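Local coordinates for protein N-(5'-phosphoribosyl)anthranilate isomerase (Jonesia denitrificans, PDB 4WUI) that probably catalyses the isomerisation of N-(5-phosphoribosyl)anthranilate to 1-(2-carboxyphenylamino)-1-deoxyribulose 5-phosphate, a step of tryptophan biosynthesis, within a TIM-barrel fold, at residues A[157-169]-A[192-204]. Residues are numbered along the deposited sequence; the frame is centred on the assembly and turned at random.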
# COMPACT_ATOMS: atom_id res chain seq x y z
N GLY A 157 -0.34 -8.75 -6.24
CA GLY A 157 -0.08 -10.09 -5.81
C GLY A 157 1.39 -10.32 -5.50
O GLY A 157 1.90 -11.42 -5.71
N LEU A 158 2.08 -9.32 -4.98
CA LEU A 158 3.46 -9.52 -4.57
C LEU A 158 3.52 -10.48 -3.40
O LEU A 158 2.69 -10.45 -2.48
CB LEU A 158 4.12 -8.19 -4.23
CG LEU A 158 4.25 -7.20 -5.40
CD1 LEU A 158 4.86 -5.90 -4.89
CD2 LEU A 158 5.10 -7.77 -6.54
N THR A 159 4.56 -11.30 -3.39
CA THR A 159 4.81 -12.30 -2.37
C THR A 159 6.30 -12.36 -2.09
O THR A 159 7.10 -11.88 -2.89
CB THR A 159 4.35 -13.68 -2.81
OG1 THR A 159 5.22 -14.11 -3.87
CG2 THR A 159 2.91 -13.71 -3.26
N PRO A 160 6.71 -13.05 -1.01
CA PRO A 160 8.15 -13.26 -0.83
C PRO A 160 8.75 -14.03 -2.01
O PRO A 160 9.94 -13.89 -2.26
CB PRO A 160 8.25 -14.06 0.48
CG PRO A 160 7.01 -13.66 1.22
CD PRO A 160 5.95 -13.51 0.16
N ASP A 161 7.95 -14.85 -2.71
CA ASP A 161 8.45 -15.66 -3.81
C ASP A 161 8.68 -14.89 -5.10
O ASP A 161 9.51 -15.32 -5.90
CB ASP A 161 7.49 -16.81 -4.10
CG ASP A 161 7.54 -17.90 -3.06
OD1 ASP A 161 8.59 -18.11 -2.45
OD2 ASP A 161 6.51 -18.60 -2.87
N ASN A 162 7.95 -13.79 -5.33
CA ASN A 162 8.10 -13.05 -6.58
C ASN A 162 8.69 -11.64 -6.44
O ASN A 162 8.96 -11.00 -7.44
CB ASN A 162 6.80 -12.99 -7.40
CG ASN A 162 5.70 -12.24 -6.73
OD1 ASN A 162 5.95 -11.43 -5.87
ND2 ASN A 162 4.45 -12.52 -7.13
N VAL A 163 8.89 -11.15 -5.22
CA VAL A 163 9.18 -9.74 -5.08
C VAL A 163 10.58 -9.40 -5.57
O VAL A 163 10.78 -8.31 -6.12
CB VAL A 163 8.92 -9.21 -3.66
CG1 VAL A 163 9.87 -9.82 -2.64
CG2 VAL A 163 8.97 -7.70 -3.64
N ALA A 164 11.58 -10.28 -5.37
CA ALA A 164 12.91 -9.95 -5.86
C ALA A 164 12.89 -9.78 -7.39
O ALA A 164 13.48 -8.86 -7.94
CB ALA A 164 13.94 -10.98 -5.43
N ASP A 165 12.22 -10.71 -8.07
CA ASP A 165 12.05 -10.68 -9.52
C ASP A 165 11.35 -9.37 -9.92
O ASP A 165 11.84 -8.63 -10.78
CB ASP A 165 11.25 -11.93 -9.90
CG ASP A 165 11.14 -12.18 -11.41
OD1 ASP A 165 11.77 -11.48 -12.23
OD2 ASP A 165 10.41 -13.14 -11.74
N ALA A 166 10.21 -9.07 -9.27
CA ALA A 166 9.46 -7.88 -9.59
C ALA A 166 10.30 -6.61 -9.43
O ALA A 166 10.31 -5.73 -10.30
CB ALA A 166 8.20 -7.76 -8.72
N ILE A 167 11.02 -6.49 -8.31
CA ILE A 167 11.82 -5.28 -8.07
C ILE A 167 12.99 -5.21 -9.05
O ILE A 167 13.32 -4.15 -9.55
CB ILE A 167 12.30 -5.23 -6.61
CG1 ILE A 167 11.08 -4.91 -5.70
CG2 ILE A 167 13.42 -4.18 -6.42
CD1 ILE A 167 11.41 -5.00 -4.24
N THR A 168 13.65 -6.34 -9.29
CA THR A 168 14.81 -6.33 -10.19
C THR A 168 14.42 -5.88 -11.59
O THR A 168 15.12 -5.09 -12.23
CB THR A 168 15.44 -7.74 -10.22
OG1 THR A 168 15.95 -8.08 -8.93
CG2 THR A 168 16.59 -7.81 -11.20
N THR A 169 13.30 -6.39 -12.08
CA THR A 169 12.90 -6.18 -13.46
C THR A 169 12.14 -4.88 -13.68
O THR A 169 12.27 -4.28 -14.74
CB THR A 169 12.11 -7.36 -14.05
OG1 THR A 169 10.88 -7.53 -13.34
CG2 THR A 169 12.94 -8.65 -14.03
N LYS A 192 6.21 -14.33 7.03
CA LYS A 192 6.10 -13.87 5.65
C LYS A 192 6.50 -12.40 5.53
O LYS A 192 7.09 -12.02 4.52
CB LYS A 192 4.71 -14.10 5.07
CG LYS A 192 4.39 -15.57 4.87
CD LYS A 192 3.03 -15.74 4.23
CE LYS A 192 2.71 -17.18 3.95
NZ LYS A 192 1.46 -17.27 3.16
N ILE A 193 6.13 -11.57 6.50
CA ILE A 193 6.57 -10.17 6.47
C ILE A 193 8.08 -10.09 6.46
O ILE A 193 8.67 -9.37 5.67
CB ILE A 193 5.94 -9.38 7.65
CG1 ILE A 193 4.42 -9.19 7.42
CG2 ILE A 193 6.62 -8.03 7.83
CD1 ILE A 193 3.69 -8.67 8.64
N ALA A 194 8.71 -10.84 7.36
CA ALA A 194 10.16 -10.83 7.44
C ALA A 194 10.78 -11.31 6.13
O ALA A 194 11.75 -10.72 5.61
CB ALA A 194 10.65 -11.68 8.60
N ALA A 195 10.24 -12.38 5.58
CA ALA A 195 10.76 -12.95 4.33
C ALA A 195 10.59 -11.97 3.17
O ALA A 195 11.48 -11.84 2.31
CB ALA A 195 10.06 -14.25 4.02
N PHE A 196 9.45 -11.31 3.10
CA PHE A 196 9.18 -10.35 2.05
C PHE A 196 10.21 -9.24 2.06
O PHE A 196 10.77 -8.87 1.02
CB PHE A 196 7.77 -9.76 2.23
CG PHE A 196 7.37 -8.84 1.12
CD1 PHE A 196 6.79 -9.34 -0.03
CD2 PHE A 196 7.62 -7.48 1.18
CE1 PHE A 196 6.42 -8.51 -1.06
CE2 PHE A 196 7.25 -6.65 0.13
CZ PHE A 196 6.65 -7.17 -0.98
N VAL A 197 10.45 -8.67 3.24
CA VAL A 197 11.38 -7.57 3.35
C VAL A 197 12.80 -8.04 3.01
O VAL A 197 13.56 -7.33 2.34
CB VAL A 197 11.26 -6.91 4.72
CG1 VAL A 197 12.34 -5.87 4.90
CG2 VAL A 197 9.87 -6.29 4.89
N GLN A 198 13.18 -9.23 3.48
CA GLN A 198 14.50 -9.76 3.16
C GLN A 198 14.67 -9.89 1.66
O GLN A 198 15.69 -9.49 1.09
CB GLN A 198 14.71 -11.10 3.83
CG GLN A 198 16.07 -11.70 3.52
CD GLN A 198 16.29 -12.98 4.27
OE1 GLN A 198 16.20 -13.01 5.49
NE2 GLN A 198 16.58 -14.05 3.55
N ALA A 199 13.70 -10.47 0.99
CA ALA A 199 13.77 -10.67 -0.45
C ALA A 199 13.85 -9.32 -1.18
O ALA A 199 14.63 -9.15 -2.13
CB ALA A 199 12.57 -11.47 -0.94
N ALA A 200 13.03 -8.36 -0.75
CA ALA A 200 12.94 -7.07 -1.42
C ALA A 200 14.25 -6.28 -1.24
O ALA A 200 14.76 -5.68 -2.19
CB ALA A 200 11.77 -6.29 -0.89
N ARG A 201 14.78 -6.23 -0.02
CA ARG A 201 15.98 -5.46 0.26
C ARG A 201 17.23 -6.13 -0.26
O ARG A 201 18.25 -5.47 -0.46
CB ARG A 201 16.13 -5.21 1.74
CG ARG A 201 15.16 -4.20 2.15
CD ARG A 201 15.50 -3.64 3.51
NE ARG A 201 14.52 -2.61 3.80
CZ ARG A 201 13.87 -2.48 4.94
NH1 ARG A 201 14.12 -3.25 6.02
NH2 ARG A 201 12.97 -1.51 5.01
N GLY A 202 17.16 -7.43 -0.47
CA GLY A 202 18.30 -8.15 -0.96
C GLY A 202 18.61 -7.82 -2.38
O GLY A 202 19.70 -8.14 -2.83
N VAL A 203 17.70 -7.17 -3.10
CA VAL A 203 17.96 -6.77 -4.48
C VAL A 203 19.03 -5.70 -4.47
O VAL A 203 20.04 -5.85 -5.15
CB VAL A 203 16.68 -6.29 -5.21
CG1 VAL A 203 17.03 -5.80 -6.63
CG2 VAL A 203 15.64 -7.40 -5.24
N SER A 204 18.86 -4.64 -3.69
CA SER A 204 19.90 -3.61 -3.64
C SER A 204 20.99 -3.88 -2.60
O SER A 204 22.12 -3.42 -2.76
CB SER A 204 19.27 -2.24 -3.39
OG SER A 204 18.78 -2.18 -2.07
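Pro160 and Phe196 bring their backbones to a CA–CA distance of 4.2 Å, although no hydrogen bond joins the two segments. The case illustrates how neighbouring outer helices of a (βα)8 TIM barrel pack: 163-169, after strand 152-155, lies beside 192-204, the last helix of the barrel, at a crossing angle of -31°. The Pro160 ring lies on the backbone of the last helix, its CG 3.7 Å from Lys192 O and its CB against Ala195 CB. With chi1 at -175°, the Phe196 ring is turned away from the backbone N and reaches off the helix flank into the bend before helix 163-169. There Val163 CG1 lies over one face of the ring, the side chain crossing it at about a right angle, and Val163 CG2 comes 3.6 Å from Phe196 CZ, while Leu158 CB and the Thr159–Pro160 peptide meet the ring edge. Val175 and Val177 of strand 174-177 also touch this ring, and Val175 meets Leu158 and Ile167 as well, so both segments rest on the barrel wall. Cutting Phe196 back to an alanine is likely to leave a gap facing Val163 and Leu158 and to take away its contact with the strand. The bend itself is pinned internally: Asn162 OD1 accepts from Thr159 N, its ND2 donates to Gly157 O, and Thr159 OG1 accepts from Asn162 N in an ST motif. Farther along, alanines permit close approach, with Ala199 CB against Val163 CG1 and Ala200 CB 3.6 Å from Ile167 CD1. Val203 finishes the seam against Ile167 and Thr168; Thr168 OG1, donating to Ala164 O, sits 3.4 Å from Val203 CG1.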